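Long-range contacts in proteasome assembly chaperone family protein (Pyrococcus furiosus, PDB 3VR0), which probably acts as an activator of the archaeal proteasome, being a homologue of the proteasome assembly chaperones of the PAC2 family: residues Y25-I30 with Q131-R136; D32-E37 with T135-T140; N87-W92 with D101-T106; K18-V23 with A63-P68. All blocks are in the same frame, centred on the assembly; numbering follows the deposited sequence.

Contact 1 of 4, residues Y25-I30 with Q131-R136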
loop_
_atom_site.group_PDB
_atom_site.type_symbol
_atom_site.label_atom_id
_atom_site.label_comp_id
_atom_site.label_asym_id
_atom_site.label_seq_id
_atom_site.Cartn_x
_atom_site.Cartn_y
_atom_site.Cartn_z
ATOM N N TYR C 25 -4.457 -22.284 22.198
ATOM C CA TYR C 25 -5.432 -23.002 23.001
ATOM C C TYR C 25 -4.797 -23.724 24.191
ATOM O O TYR C 25 -5.373 -23.708 25.266
ATOM C CB TYR C 25 -6.298 -23.924 22.130
ATOM C CG TYR C 25 -7.056 -23.074 21.108
ATOM C CD1 TYR C 25 -7.860 -21.998 21.534
ATOM C CD2 TYR C 25 -6.936 -23.313 19.726
ATOM C CE1 TYR C 25 -8.538 -21.201 20.617
ATOM C CE2 TYR C 25 -7.596 -22.536 18.809
ATOM C CZ TYR C 25 -8.403 -21.471 19.252
ATOM O OH TYR C 25 -9.073 -20.681 18.339
ATOM N N GLU C 26 -3.606 -24.303 23.982
ATOM C CA GLU C 26 -2.828 -24.950 25.039
ATOM C C GLU C 26 -1.373 -24.940 24.615
ATOM O O GLU C 26 -1.052 -24.782 23.433
ATOM C CB GLU C 26 -3.299 -26.419 25.197
ATOM C CG GLU C 26 -3.054 -27.242 23.908
ATOM C CD GLU C 26 -3.240 -28.747 24.079
ATOM O OE1 GLU C 26 -2.769 -29.301 25.102
ATOM O OE2 GLU C 26 -3.884 -29.360 23.184
ATOM N N ARG C 27 -0.500 -25.197 25.563
ATOM C CA ARG C 27 0.884 -25.454 25.326
ATOM C C ARG C 27 1.177 -26.950 25.293
ATOM O O ARG C 27 1.304 -27.598 26.354
ATOM C CB ARG C 27 1.711 -24.852 26.429
ATOM C CG ARG C 27 1.339 -23.385 26.729
ATOM C CD ARG C 27 2.666 -22.637 26.640
ATOM N NE ARG C 27 2.369 -21.456 25.903
ATOM C CZ ARG C 27 3.244 -20.767 25.223
ATOM N NH1 ARG C 27 4.509 -21.157 25.156
ATOM N NH2 ARG C 27 2.802 -19.711 24.581
ATOM N N PRO C 28 1.390 -27.490 24.095
ATOM C CA PRO C 28 1.605 -28.933 23.952
ATOM C C PRO C 28 2.940 -29.366 24.500
ATOM O O PRO C 28 3.941 -28.585 24.595
ATOM C CB PRO C 28 1.523 -29.171 22.416
ATOM C CG PRO C 28 0.810 -27.872 21.871
ATOM C CD PRO C 28 1.384 -26.804 22.789
ATOM N N ASP C 29 2.938 -30.636 24.843
ATOM C CA ASP C 29 4.050 -31.289 25.480
ATOM C C ASP C 29 4.962 -31.763 24.368
ATOM O O ASP C 29 5.023 -32.981 24.050
ATOM C CB ASP C 29 3.530 -32.474 26.333
ATOM C CG ASP C 29 4.666 -33.243 26.993
ATOM O OD1 ASP C 29 5.746 -32.658 27.096
ATOM O OD2 ASP C 29 4.469 -34.405 27.408
ATOM N N ILE C 30 5.677 -30.818 23.751
ATOM C CA ILE C 30 6.512 -31.196 22.630
ATOM C C ILE C 30 7.829 -30.583 22.804
ATOM O O ILE C 30 7.939 -29.576 23.475
ATOM C CB ILE C 30 5.925 -30.772 21.262
ATOM C CG1 ILE C 30 5.778 -29.210 21.108
ATOM C CG2 ILE C 30 4.666 -31.549 21.036
ATOM C CD1 ILE C 30 4.882 -28.799 19.876
ATOM N N GLN C 131 9.415 -20.931 17.941
ATOM C CA GLN C 131 10.579 -20.900 18.800
ATOM C C GLN C 131 10.247 -20.963 20.309
ATOM O O GLN C 131 11.094 -21.359 21.090
ATOM C CB GLN C 131 11.439 -19.660 18.528
ATOM C CG GLN C 131 12.233 -19.677 17.211
ATOM C CD GLN C 131 13.109 -18.421 17.096
ATOM O OE1 GLN C 131 12.609 -17.299 16.950
ATOM N NE2 GLN C 131 14.407 -18.608 17.192
ATOM N N GLU C 132 9.040 -20.587 20.717
ATOM C CA GLU C 132 8.683 -20.800 22.112
ATOM C C GLU C 132 8.712 -22.274 22.482
ATOM O O GLU C 132 8.839 -22.572 23.649
ATOM C CB GLU C 132 7.322 -20.208 22.461
ATOM C CG GLU C 132 7.268 -18.698 22.268
ATOM C CD GLU C 132 5.903 -18.153 22.573
ATOM O OE1 GLU C 132 5.000 -18.896 23.084
ATOM O OE2 GLU C 132 5.735 -16.953 22.325
ATOM N N PHE C 133 8.636 -23.181 21.497
ATOM C CA PHE C 133 8.628 -24.635 21.752
ATOM C C PHE C 133 9.965 -25.268 21.475
ATOM O O PHE C 133 10.090 -26.478 21.421
ATOM C CB PHE C 133 7.489 -25.306 20.975
ATOM C CG PHE C 133 6.166 -24.791 21.385
ATOM C CD1 PHE C 133 5.515 -25.323 22.513
ATOM C CD2 PHE C 133 5.610 -23.669 20.741
ATOM C CE1 PHE C 133 4.289 -24.753 22.956
ATOM C CE2 PHE C 133 4.400 -23.127 21.145
ATOM C CZ PHE C 133 3.741 -23.668 22.259
ATOM N N GLY C 134 10.974 -24.428 21.283
ATOM C CA GLY C 134 12.299 -24.912 20.990
ATOM C C GLY C 134 12.538 -25.277 19.530
ATOM O O GLY C 134 13.528 -25.924 19.253
ATOM N N THR C 135 11.644 -24.933 18.601
ATOM C CA THR C 135 11.848 -25.222 17.158
ATOM C C THR C 135 13.105 -24.576 16.584
ATOM O O THR C 135 13.356 -23.374 16.811
ATOM C CB THR C 135 10.692 -24.711 16.316
ATOM O OG1 THR C 135 9.471 -25.175 16.890
ATOM C CG2 THR C 135 10.807 -25.193 14.842
ATOM N N ARG C 136 13.897 -25.386 15.877
ATOM C CA ARG C 136 15.126 -24.920 15.218
ATOM C C ARG C 136 15.018 -25.185 13.741
ATOM O O ARG C 136 15.642 -24.511 12.953
ATOM C CB ARG C 136 16.385 -25.666 15.753
ATOM C CG ARG C 136 16.645 -25.461 17.298
ATOM C CD ARG C 136 17.717 -26.451 17.861
ATOM N NE ARG C 136 17.352 -27.845 17.536
ATOM C CZ ARG C 136 18.131 -28.690 16.856
ATOM N NH1 ARG C 136 19.369 -28.304 16.490
ATOM N NH2 ARG C 136 17.681 -29.916 16.566
#

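Contact 2 of 4, residues D32-E37 with T135-T140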
loop_
_atom_site.group_PDB
_atom_site.type_symbol
_atom_site.label_atom_id
_atom_site.label_comp_id
_atom_site.label_asym_id
_atom_site.label_seq_id
_atom_site.Cartn_x
_atom_site.Cartn_y
_atom_site.Cartn_z
ATOM N N ASP C 32 11.706 -29.578 20.719
ATOM C CA ASP C 32 12.585 -29.514 19.566
ATOM C C ASP C 32 11.827 -29.999 18.332
ATOM O O ASP C 32 12.366 -30.772 17.577
ATOM C CB ASP C 32 13.831 -30.404 19.793
ATOM C CG ASP C 32 14.918 -30.176 18.750
ATOM O OD1 ASP C 32 14.922 -29.110 18.098
ATOM O OD2 ASP C 32 15.788 -31.064 18.578
ATOM N N PRO C 33 10.581 -29.543 18.136
ATOM C CA PRO C 33 9.854 -30.076 17.004
ATOM C C PRO C 33 10.382 -29.571 15.659
ATOM O O PRO C 33 11.188 -28.602 15.585
ATOM C CB PRO C 33 8.436 -29.593 17.253
ATOM C CG PRO C 33 8.611 -28.314 18.054
ATOM C CD PRO C 33 9.834 -28.475 18.840
ATOM N N ILE C 34 9.982 -30.243 14.592
ATOM C CA ILE C 34 10.260 -29.722 13.267
ATOM C C ILE C 34 8.995 -28.950 12.903
ATOM O O ILE C 34 7.883 -29.447 13.141
ATOM C CB ILE C 34 10.608 -30.846 12.247
ATOM C CG1 ILE C 34 11.982 -31.495 12.601
ATOM C CG2 ILE C 34 10.616 -30.297 10.783
ATOM C CD1 ILE C 34 12.281 -32.797 11.850
ATOM N N PHE C 35 9.179 -27.725 12.390
ATOM C CA PHE C 35 8.075 -26.904 11.892
ATOM C C PHE C 35 7.794 -27.177 10.420
ATOM O O PHE C 35 8.614 -26.904 9.566
ATOM C CB PHE C 35 8.455 -25.423 12.118
ATOM C CG PHE C 35 7.395 -24.415 11.716
ATOM C CD1 PHE C 35 6.056 -24.714 11.781
ATOM C CD2 PHE C 35 7.775 -23.099 11.343
ATOM C CE1 PHE C 35 5.084 -23.771 11.432
ATOM C CE2 PHE C 35 6.794 -22.155 10.982
ATOM C CZ PHE C 35 5.464 -22.486 11.027
ATOM N N ILE C 36 6.611 -27.640 10.096
ATOM C CA ILE C 36 6.286 -27.940 8.740
ATOM C C ILE C 36 5.223 -26.986 8.190
ATOM O O ILE C 36 4.169 -26.802 8.827
ATOM C CB ILE C 36 5.735 -29.372 8.598
ATOM C CG1 ILE C 36 6.746 -30.384 9.151
ATOM C CG2 ILE C 36 5.487 -29.730 7.087
ATOM C CD1 ILE C 36 6.244 -31.792 9.035
ATOM N N GLU C 37 5.490 -26.408 6.996
ATOM C CA GLU C 37 4.575 -25.392 6.402
ATOM C C GLU C 37 3.921 -25.856 5.104
ATOM O O GLU C 37 4.609 -26.243 4.154
ATOM C CB GLU C 37 5.277 -24.050 6.187
ATOM C CG GLU C 37 4.406 -23.015 5.415
ATOM C CD GLU C 37 4.549 -23.135 3.905
ATOM O OE1 GLU C 37 5.607 -23.588 3.462
ATOM O OE2 GLU C 37 3.598 -22.849 3.140
ATOM N N THR C 135 11.644 -24.933 18.601
ATOM C CA THR C 135 11.848 -25.222 17.158
ATOM C C THR C 135 13.105 -24.576 16.584
ATOM O O THR C 135 13.356 -23.374 16.811
ATOM C CB THR C 135 10.692 -24.711 16.316
ATOM O OG1 THR C 135 9.471 -25.175 16.890
ATOM C CG2 THR C 135 10.807 -25.193 14.842
ATOM N N ARG C 136 13.897 -25.386 15.877
ATOM C CA ARG C 136 15.126 -24.920 15.218
ATOM C C ARG C 136 15.018 -25.185 13.741
ATOM O O ARG C 136 15.642 -24.511 12.953
ATOM C CB ARG C 136 16.385 -25.666 15.753
ATOM C CG ARG C 136 16.645 -25.461 17.298
ATOM C CD ARG C 136 17.717 -26.451 17.861
ATOM N NE ARG C 136 17.352 -27.845 17.536
ATOM C CZ ARG C 136 18.131 -28.690 16.856
ATOM N NH1 ARG C 136 19.369 -28.304 16.490
ATOM N NH2 ARG C 136 17.681 -29.916 16.566
ATOM N N GLU C 137 14.234 -26.204 13.381
ATOM C CA GLU C 137 14.330 -26.838 12.086
ATOM C C GLU C 137 12.982 -26.711 11.374
ATOM O O GLU C 137 11.929 -26.932 11.985
ATOM C CB GLU C 137 14.682 -28.331 12.231
ATOM C CG GLU C 137 15.083 -28.967 10.871
ATOM C CD GLU C 137 15.592 -30.443 10.983
ATOM O OE1 GLU C 137 15.901 -30.871 12.105
ATOM O OE2 GLU C 137 15.619 -31.165 9.953
ATOM N N ILE C 138 13.032 -26.373 10.086
ATOM C CA ILE C 138 11.834 -26.017 9.325
ATOM C C ILE C 138 11.793 -26.787 8.035
ATOM O O ILE C 138 12.791 -26.856 7.362
ATOM C CB ILE C 138 11.866 -24.520 8.979
ATOM C CG1 ILE C 138 11.890 -23.671 10.235
ATOM C CG2 ILE C 138 10.666 -24.100 8.160
ATOM C CD1 ILE C 138 12.475 -22.197 10.022
ATOM N N ILE C 139 10.635 -27.315 7.644
ATOM C CA ILE C 139 10.517 -27.902 6.330
ATOM C C ILE C 139 9.355 -27.199 5.647
ATOM O O ILE C 139 8.269 -27.175 6.189
ATOM C CB ILE C 139 10.206 -29.429 6.446
ATOM C CG1 ILE C 139 11.370 -30.168 7.153
ATOM C CG2 ILE C 139 9.985 -30.002 5.068
ATOM C CD1 ILE C 139 11.096 -31.718 7.288
ATOM N N THR C 140 9.565 -26.591 4.474
ATOM C CA THR C 140 8.418 -25.975 3.781
ATOM C C THR C 140 8.049 -26.790 2.542
ATOM O O THR C 140 8.895 -27.342 1.886
ATOM C CB THR C 140 8.690 -24.501 3.403
ATOM O OG1 THR C 140 9.783 -24.473 2.522
ATOM C CG2 THR C 140 9.110 -23.650 4.650
#

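Contact 3 of 4, residues N87-W92 with D101-T106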
loop_
_atom_site.group_PDB
_atom_site.type_symbol
_atom_site.label_atom_id
_atom_site.label_comp_id
_atom_site.label_asym_id
_atom_site.label_seq_id
_atom_site.Cartn_x
_atom_site.Cartn_y
_atom_site.Cartn_z
ATOM N N ASN C 87 -4.759 -18.874 9.751
ATOM C CA ASN C 87 -3.911 -20.051 9.618
ATOM C C ASN C 87 -4.109 -20.867 10.915
ATOM O O ASN C 87 -4.547 -20.308 11.957
ATOM C CB ASN C 87 -2.435 -19.675 9.456
ATOM C CG ASN C 87 -2.165 -18.837 8.191
ATOM O OD1 ASN C 87 -1.095 -18.238 8.085
ATOM N ND2 ASN C 87 -3.134 -18.795 7.233
ATOM N N GLU C 88 -3.770 -22.153 10.857
ATOM C CA GLU C 88 -4.002 -23.048 11.976
ATOM C C GLU C 88 -2.735 -23.779 12.225
ATOM O O GLU C 88 -2.070 -24.176 11.263
ATOM C CB GLU C 88 -5.087 -24.063 11.633
ATOM C CG GLU C 88 -6.467 -23.459 11.405
ATOM C CD GLU C 88 -7.521 -24.519 11.001
ATOM O OE1 GLU C 88 -7.193 -25.503 10.256
ATOM O OE2 GLU C 88 -8.691 -24.375 11.441
ATOM N N PHE C 89 -2.379 -23.945 13.497
ATOM C CA PHE C 89 -1.236 -24.754 13.860
ATOM C C PHE C 89 -1.726 -26.059 14.508
ATOM O O PHE C 89 -2.601 -26.024 15.389
ATOM C CB PHE C 89 -0.339 -24.026 14.863
ATOM C CG PHE C 89 0.326 -22.806 14.325
ATOM C CD1 PHE C 89 1.672 -22.855 13.872
ATOM C CD2 PHE C 89 -0.339 -21.589 14.323
ATOM C CE1 PHE C 89 2.315 -21.693 13.413
ATOM C CE2 PHE C 89 0.308 -20.402 13.834
ATOM C CZ PHE C 89 1.611 -20.457 13.396
ATOM N N TYR C 90 -1.155 -27.188 14.065
ATOM C CA TYR C 90 -1.448 -28.520 14.607
ATOM C C TYR C 90 -0.163 -29.089 15.164
ATOM O O TYR C 90 0.928 -28.789 14.651
ATOM C CB TYR C 90 -1.948 -29.471 13.502
ATOM C CG TYR C 90 -3.316 -29.111 12.988
ATOM C CD1 TYR C 90 -4.437 -29.818 13.376
ATOM C CD2 TYR C 90 -3.481 -28.039 12.126
ATOM C CE1 TYR C 90 -5.702 -29.455 12.908
ATOM C CE2 TYR C 90 -4.716 -27.676 11.653
ATOM C CZ TYR C 90 -5.818 -28.373 12.048
ATOM O OH TYR C 90 -7.035 -27.979 11.554
ATOM N N TYR C 91 -0.242 -29.917 16.196
ATOM C CA TYR C 91 0.997 -30.589 16.606
ATOM C C TYR C 91 0.866 -32.111 16.605
ATOM O O TYR C 91 -0.242 -32.678 16.697
ATOM C CB TYR C 91 1.444 -30.112 17.996
ATOM C CG TYR C 91 0.627 -30.734 19.145
ATOM C CD1 TYR C 91 1.045 -31.931 19.773
ATOM C CD2 TYR C 91 -0.552 -30.137 19.564
ATOM C CE1 TYR C 91 0.303 -32.495 20.837
ATOM C CE2 TYR C 91 -1.292 -30.651 20.610
ATOM C CZ TYR C 91 -0.873 -31.849 21.238
ATOM O OH TYR C 91 -1.638 -32.334 22.261
ATOM N N TRP C 92 2.013 -32.765 16.547
ATOM C CA TRP C 92 2.036 -34.223 16.685
ATOM C C TRP C 92 3.147 -34.539 17.641
ATOM O O TRP C 92 4.272 -34.033 17.481
ATOM C CB TRP C 92 2.309 -34.912 15.357
ATOM C CG TRP C 92 2.350 -36.402 15.383
ATOM C CD1 TRP C 92 1.263 -37.266 15.438
ATOM C CD2 TRP C 92 3.521 -37.232 15.281
ATOM N NE1 TRP C 92 1.713 -38.572 15.364
ATOM C CE2 TRP C 92 3.083 -38.580 15.290
ATOM C CE3 TRP C 92 4.909 -36.965 15.209
ATOM C CZ2 TRP C 92 3.982 -39.669 15.204
ATOM C CZ3 TRP C 92 5.802 -38.042 15.117
ATOM C CH2 TRP C 92 5.318 -39.398 15.120
ATOM N N ASP C 101 8.920 -34.729 17.293
ATOM C CA ASP C 101 7.669 -33.994 17.379
ATOM C C ASP C 101 7.510 -32.983 16.171
ATOM O O ASP C 101 8.534 -32.476 15.625
ATOM C CB ASP C 101 7.684 -33.179 18.663
ATOM C CG ASP C 101 7.701 -34.059 19.952
ATOM O OD1 ASP C 101 7.357 -35.273 19.900
ATOM O OD2 ASP C 101 8.095 -33.512 20.997
ATOM N N LEU C 102 6.243 -32.679 15.818
ATOM C CA LEU C 102 5.930 -31.772 14.705
ATOM C C LEU C 102 5.018 -30.652 15.123
ATOM O O LEU C 102 4.124 -30.853 15.962
ATOM C CB LEU C 102 5.285 -32.495 13.514
ATOM C CG LEU C 102 6.127 -33.711 13.052
ATOM C CD1 LEU C 102 5.398 -34.544 12.016
ATOM C CD2 LEU C 102 7.523 -33.252 12.561
ATOM N N ILE C 103 5.255 -29.481 14.511
ATOM C CA ILE C 103 4.237 -28.432 14.372
ATOM C C ILE C 103 3.986 -28.241 12.863
ATOM O O ILE C 103 4.948 -28.085 12.063
ATOM C CB ILE C 103 4.733 -27.081 14.981
ATOM C CG1 ILE C 103 5.110 -27.264 16.453
ATOM C CG2 ILE C 103 3.662 -25.897 14.762
ATOM C CD1 ILE C 103 5.677 -26.021 17.102
ATOM N N ILE C 104 2.708 -28.209 12.492
ATOM C CA ILE C 104 2.337 -28.102 11.123
ATOM C C ILE C 104 1.383 -26.923 10.995
ATOM O O ILE C 104 0.417 -26.836 11.721
ATOM C CB ILE C 104 1.659 -29.405 10.581
ATOM C CG1 ILE C 104 2.575 -30.609 10.776
ATOM C CG2 ILE C 104 1.275 -29.224 9.062
ATOM C CD1 ILE C 104 1.824 -31.979 10.681
ATOM N N VAL C 105 1.692 -25.991 10.101
ATOM C CA VAL C 105 0.781 -24.869 9.882
ATOM C C VAL C 105 0.157 -25.025 8.506
ATOM O O VAL C 105 0.835 -25.409 7.556
ATOM C CB VAL C 105 1.494 -23.472 9.988
ATOM C CG1 VAL C 105 2.602 -23.296 8.920
ATOM C CG2 VAL C 105 0.494 -22.333 9.893
ATOM N N THR C 106 -1.129 -24.739 8.425
ATOM C CA THR C 106 -1.831 -24.562 7.164
ATOM C C THR C 106 -2.873 -23.444 7.352
ATOM O O THR C 106 -2.915 -22.787 8.384
ATOM C CB THR C 106 -2.463 -25.913 6.652
ATOM O OG1 THR C 106 -2.887 -25.765 5.292
ATOM C CG2 THR C 106 -3.675 -26.387 7.483
#

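Contact 4 of 4, residues K18-V23 with A63-P68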
loop_
_atom_site.group_PDB
_atom_site.type_symbol
_atom_site.label_atom_id
_atom_site.label_comp_id
_atom_site.label_asym_id
_atom_site.label_seq_id
_atom_site.Cartn_x
_atom_site.Cartn_y
_atom_site.Cartn_z
ATOM N N LYS C 18 -3.834 -4.902 15.987
ATOM C CA LYS C 18 -3.061 -3.851 15.294
ATOM C C LYS C 18 -2.005 -4.568 14.493
ATOM O O LYS C 18 -1.358 -3.995 13.612
ATOM C CB LYS C 18 -2.378 -2.907 16.294
ATOM C CG LYS C 18 -3.357 -2.071 17.134
ATOM C CD LYS C 18 -2.705 -0.754 17.606
ATOM C CE LYS C 18 -3.424 -0.168 18.837
ATOM N NZ LYS C 18 -2.557 0.837 19.539
ATOM N N GLU C 19 -1.830 -5.840 14.845
ATOM C CA GLU C 19 -0.898 -6.684 14.169
ATOM C C GLU C 19 -1.383 -8.121 14.190
ATOM O O GLU C 19 -2.352 -8.455 14.842
ATOM C CB GLU C 19 0.542 -6.502 14.719
ATOM C CG GLU C 19 0.896 -7.206 16.045
ATOM C CD GLU C 19 2.403 -7.043 16.449
ATOM O OE1 GLU C 19 2.914 -5.892 16.487
ATOM O OE2 GLU C 19 3.071 -8.076 16.719
ATOM N N THR C 20 -0.706 -8.948 13.432
ATOM C CA THR C 20 -0.964 -10.347 13.365
ATOM C C THR C 20 -1.014 -10.975 14.773
ATOM O O THR C 20 -0.134 -10.765 15.590
ATOM C CB THR C 20 0.097 -10.973 12.471
ATOM O OG1 THR C 20 0.008 -10.368 11.165
ATOM C CG2 THR C 20 -0.086 -12.461 12.340
ATOM N N THR C 21 -2.073 -11.720 15.040
ATOM C CA THR C 21 -2.340 -12.292 16.357
ATOM C C THR C 21 -2.436 -13.835 16.287
ATOM O O THR C 21 -3.103 -14.400 15.419
ATOM C CB THR C 21 -3.698 -11.717 16.897
ATOM O OG1 THR C 21 -3.582 -10.282 17.022
ATOM C CG2 THR C 21 -4.047 -12.273 18.307
ATOM N N ILE C 22 -1.802 -14.499 17.251
ATOM C CA ILE C 22 -1.958 -15.916 17.443
ATOM C C ILE C 22 -2.706 -16.205 18.745
ATOM O O ILE C 22 -2.298 -15.753 19.806
ATOM C CB ILE C 22 -0.589 -16.640 17.426
ATOM C CG1 ILE C 22 0.126 -16.328 16.113
ATOM C CG2 ILE C 22 -0.804 -18.171 17.676
ATOM C CD1 ILE C 22 1.478 -16.835 15.986
ATOM N N VAL C 23 -3.812 -16.927 18.624
ATOM C CA VAL C 23 -4.631 -17.358 19.698
ATOM C C VAL C 23 -4.202 -18.812 19.983
ATOM O O VAL C 23 -4.243 -19.665 19.074
ATOM C CB VAL C 23 -6.117 -17.370 19.262
ATOM C CG1 VAL C 23 -7.007 -17.816 20.421
ATOM C CG2 VAL C 23 -6.571 -15.978 18.766
ATOM N N ALA C 63 -3.347 -23.854 17.978
ATOM C CA ALA C 63 -3.331 -22.391 17.878
ATOM C C ALA C 63 -3.906 -21.913 16.534
ATOM O O ALA C 63 -3.889 -22.643 15.559
ATOM C CB ALA C 63 -1.916 -21.864 18.041
ATOM N N GLU C 64 -4.426 -20.696 16.491
ATOM C CA GLU C 64 -4.734 -20.139 15.198
ATOM C C GLU C 64 -4.278 -18.688 15.023
ATOM O O GLU C 64 -4.145 -17.924 15.997
ATOM C CB GLU C 64 -6.174 -20.491 14.698
ATOM C CG GLU C 64 -7.283 -20.131 15.551
ATOM C CD GLU C 64 -8.556 -20.991 15.297
ATOM O OE1 GLU C 64 -8.563 -21.954 14.467
ATOM O OE2 GLU C 64 -9.567 -20.668 15.948
ATOM N N LEU C 65 -3.924 -18.364 13.779
ATOM C CA LEU C 65 -3.336 -17.060 13.469
ATOM C C LEU C 65 -4.336 -16.213 12.696
ATOM O O LEU C 65 -4.928 -16.671 11.738
ATOM C CB LEU C 65 -2.034 -17.260 12.698
ATOM C CG LEU C 65 -1.202 -16.029 12.331
ATOM C CD1 LEU C 65 0.285 -16.396 12.191
ATOM C CD2 LEU C 65 -1.743 -15.349 10.998
ATOM N N TYR C 66 -4.534 -14.983 13.115
ATOM C CA TYR C 66 -5.317 -14.053 12.346
ATOM C C TYR C 66 -4.439 -12.854 12.040
ATOM O O TYR C 66 -3.569 -12.495 12.834
ATOM C CB TYR C 66 -6.515 -13.563 13.178
ATOM C CG TYR C 66 -7.463 -14.708 13.607
ATOM C CD1 TYR C 66 -8.471 -15.142 12.762
ATOM C CD2 TYR C 66 -7.291 -15.368 14.841
ATOM C CE1 TYR C 66 -9.332 -16.191 13.142
ATOM C CE2 TYR C 66 -8.152 -16.439 15.250
ATOM C CZ TYR C 66 -9.156 -16.831 14.405
ATOM O OH TYR C 66 -10.028 -17.835 14.794
ATOM N N SER C 67 -4.722 -12.194 10.926
ATOM C CA SER C 67 -3.915 -11.058 10.506
ATOM C C SER C 67 -4.713 -9.971 9.822
ATOM O O SER C 67 -5.490 -10.250 8.908
ATOM C CB SER C 67 -2.879 -11.539 9.502
ATOM O OG SER C 67 -2.038 -10.435 9.193
ATOM N N PRO C 68 -4.489 -8.730 10.219
ATOM C CA PRO C 68 -5.101 -7.555 9.574
ATOM C C PRO C 68 -4.452 -7.292 8.188
ATOM O O PRO C 68 -4.916 -6.398 7.476
ATOM C CB PRO C 68 -4.775 -6.397 10.563
ATOM C CG PRO C 68 -3.336 -6.910 11.180
ATOM C CD PRO C 68 -3.691 -8.361 11.424
#

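Contact 1 of 4, residues Y25-I30 with Q131-R136
Glu132 OE1 is gripped by two nitrogens of Arg27 at once, in a salt bridge between two exposed side chains. The stronger bond, from Arg27 NH2 to Glu132 OE1, is 2.8 Å long, lies in the guanidinium plane and meets the oxygen nearly along its C-O axis. Arg27 NH1 reaches Glu132 OE1 at 3.1 Å, but with an N-H...O angle of 134°, and this bond is weak. The flat groups are nearly coplanar, 20° apart, although the two chains run at about a right angle; Glu132 is extended beyond CG, whereas Arg27 bends at chi2 and chi3. Against one face of the same guanidinium, toward its rim, lies the end of the Phe133 ring, with CZ 3.9 Å from Arg27 NH1. Glu132 and Phe133 are the middle residues of a type I beta turn, Gln131 to Gly134, which links helix 116-131 to strand 137-145 in this alpha/beta fold. The turn aims Phe133 at the loop between strands 21-24 and 34-37. There Pro28 CD approaches Phe133 CE1 to 3.6 Å, the two side chains crossing at about a right angle. Farther along the loop, a chi1 of 62° places Ile30 CG1 between its backbone N and carbonyl carbon, from where it comes within 4.1 Å of Phe133 CD1. Phe129 of helix 116-131 adds an edge-to-face ring contact to Phe133, while Pro28 and Ile30 also touch Tyr91.

Contact 2 of 4, residues D32-E37 with T135-T140
Asp32 and Arg136 meet side-on, Arg136 NE to Asp32 OD1 at 2.8 Å and Arg136 NH2 to Asp32 OD2 at 3.0 Å. OD1 lies in the guanidinium plane, yet the carboxylate is turned 48° against that plane. Beyond this salt bridge the segments run parallel, joined by Phe35 N to Glu137 O, Ile139 N to Phe35 O and Glu37 N to Ile139 O. Ile34 and Glu137 lie side by side, pointing the same way, and Ile34 CG2 packs against Ile139 CG1 at 3.7 Å where the two isoleucines cross obliquely. On the other face Phe35, with CG anti to its N (chi1 -177°), leads its ring away from segment 135-140, leaving Ile138 CG1 near the ring edge and Phe35 CB 3.6 Å from Thr135 CG2. Glu137 turns its carboxylate to Arg100 and Tyr168. The pair belongs to the parallel centre of the mixed sheet: strand 102-107 flanks strand 34-37, strand 206-214 flanks strand 137-145, and helix 221-235 packs on Ile34, Ile36 and Ile139.

Contact 3 of 4, residues N87-W92 with D101-T106
Strands 87-92 and 102-106 run antiparallel, with axes 4.6 Å apart and directions 157° from each other. Glu88-Thr106, Tyr90-Ile104 and Trp92-Leu102 are the hydrogen-bonded pairs, each closed by two backbone bonds, such as Tyr90 N to Ile104 O at 2.8 Å. Of the non-hydrogen-bonded pairs between them, Phe89 and Val105 point the same way, side by side. Val105 CG2, anti to its own N, stands over the middle of the Phe89 ring, 4.1 Å from the centroid and 12° off the normal, a CH-pi contact. At the ring edge Ile103 CG2 comes to 3.7 Å from Phe89 CD1. On the reverse face Trp92 runs alongside Leu102, CE3 to CD1 at 4.0 Å, and Tyr90 OH donates to Glu88 OE1 at 2.8 Å from above the carboxylate plane. The other oxygen of that carboxylate forms a salt bridge with Lys61. Helix 116-131 packs on the Phe89 and Val105 side and helix 45-57 on the Tyr90 and Trp92 side, so the pair is a beta hairpin in a sheet with helices on both faces.

Contact 4 of 4, residues K18-V23 with A63-P68
Thr20 and Ile22 pack against Leu65 where strand 21-24, the outermost strand at this end of the chain's mixed sheet, pairs antiparallel with strand 60-66. The tight part lies on the Leu65 side. Leu65, its CG anti to the backbone N (chi1 -177°), brings CD2 to 3.6 Å from Thr20 CG2 and CD1 to 3.9 Å from Ile22 CG1, while Ala63 CB meets Ile22 CG2. Val122 and Phe129 of helix 116-131 close over this face. Side chains mesh less on the opposite face, where Val23 CG2 merely touches the edge of the Tyr66 ring, 3.9 Å from CE2; Tyr66 is nonetheless buried, packing on Leu202 of a second subunit. The backbone bonds run between the two faces, as in Tyr66 N to Thr21 O at 2.8 Å. The solvent side is at exposed Lys18, whose O is hydrogen-bonded to Tyr117 OH of the second subunit. Beside the gold site of His69 and Glu121, Thr20 OG1 accepts the Ser67 hydroxyl, OG to OG1 2.8 Å, and is also hydrogen-bonded to Glu121 OE1.

In the fold
Three of the four contacts pair strands of one mixed sheet, and their character follows their place in it. Contact 2 is central, parallel and almost wholly buried; contact 3 is the hairpin next to it, joined through Ile36 N to Ile103 O; contact 4 lies at the margin, joined to contact 3 through Asn87 O and Leu65 N, and alone among the four reaches other subunits. Contact 1 instead ties two loops beyond the strand ends, mixing a buried aromatic contact with a surface salt bridge; it shares Thr135 and Arg136 with contact 2, whose own ion pair lies at that same end. Phe129 of helix 116-131 unites contacts 1, 3 and 4, meeting Phe133, Phe89 and Ile22.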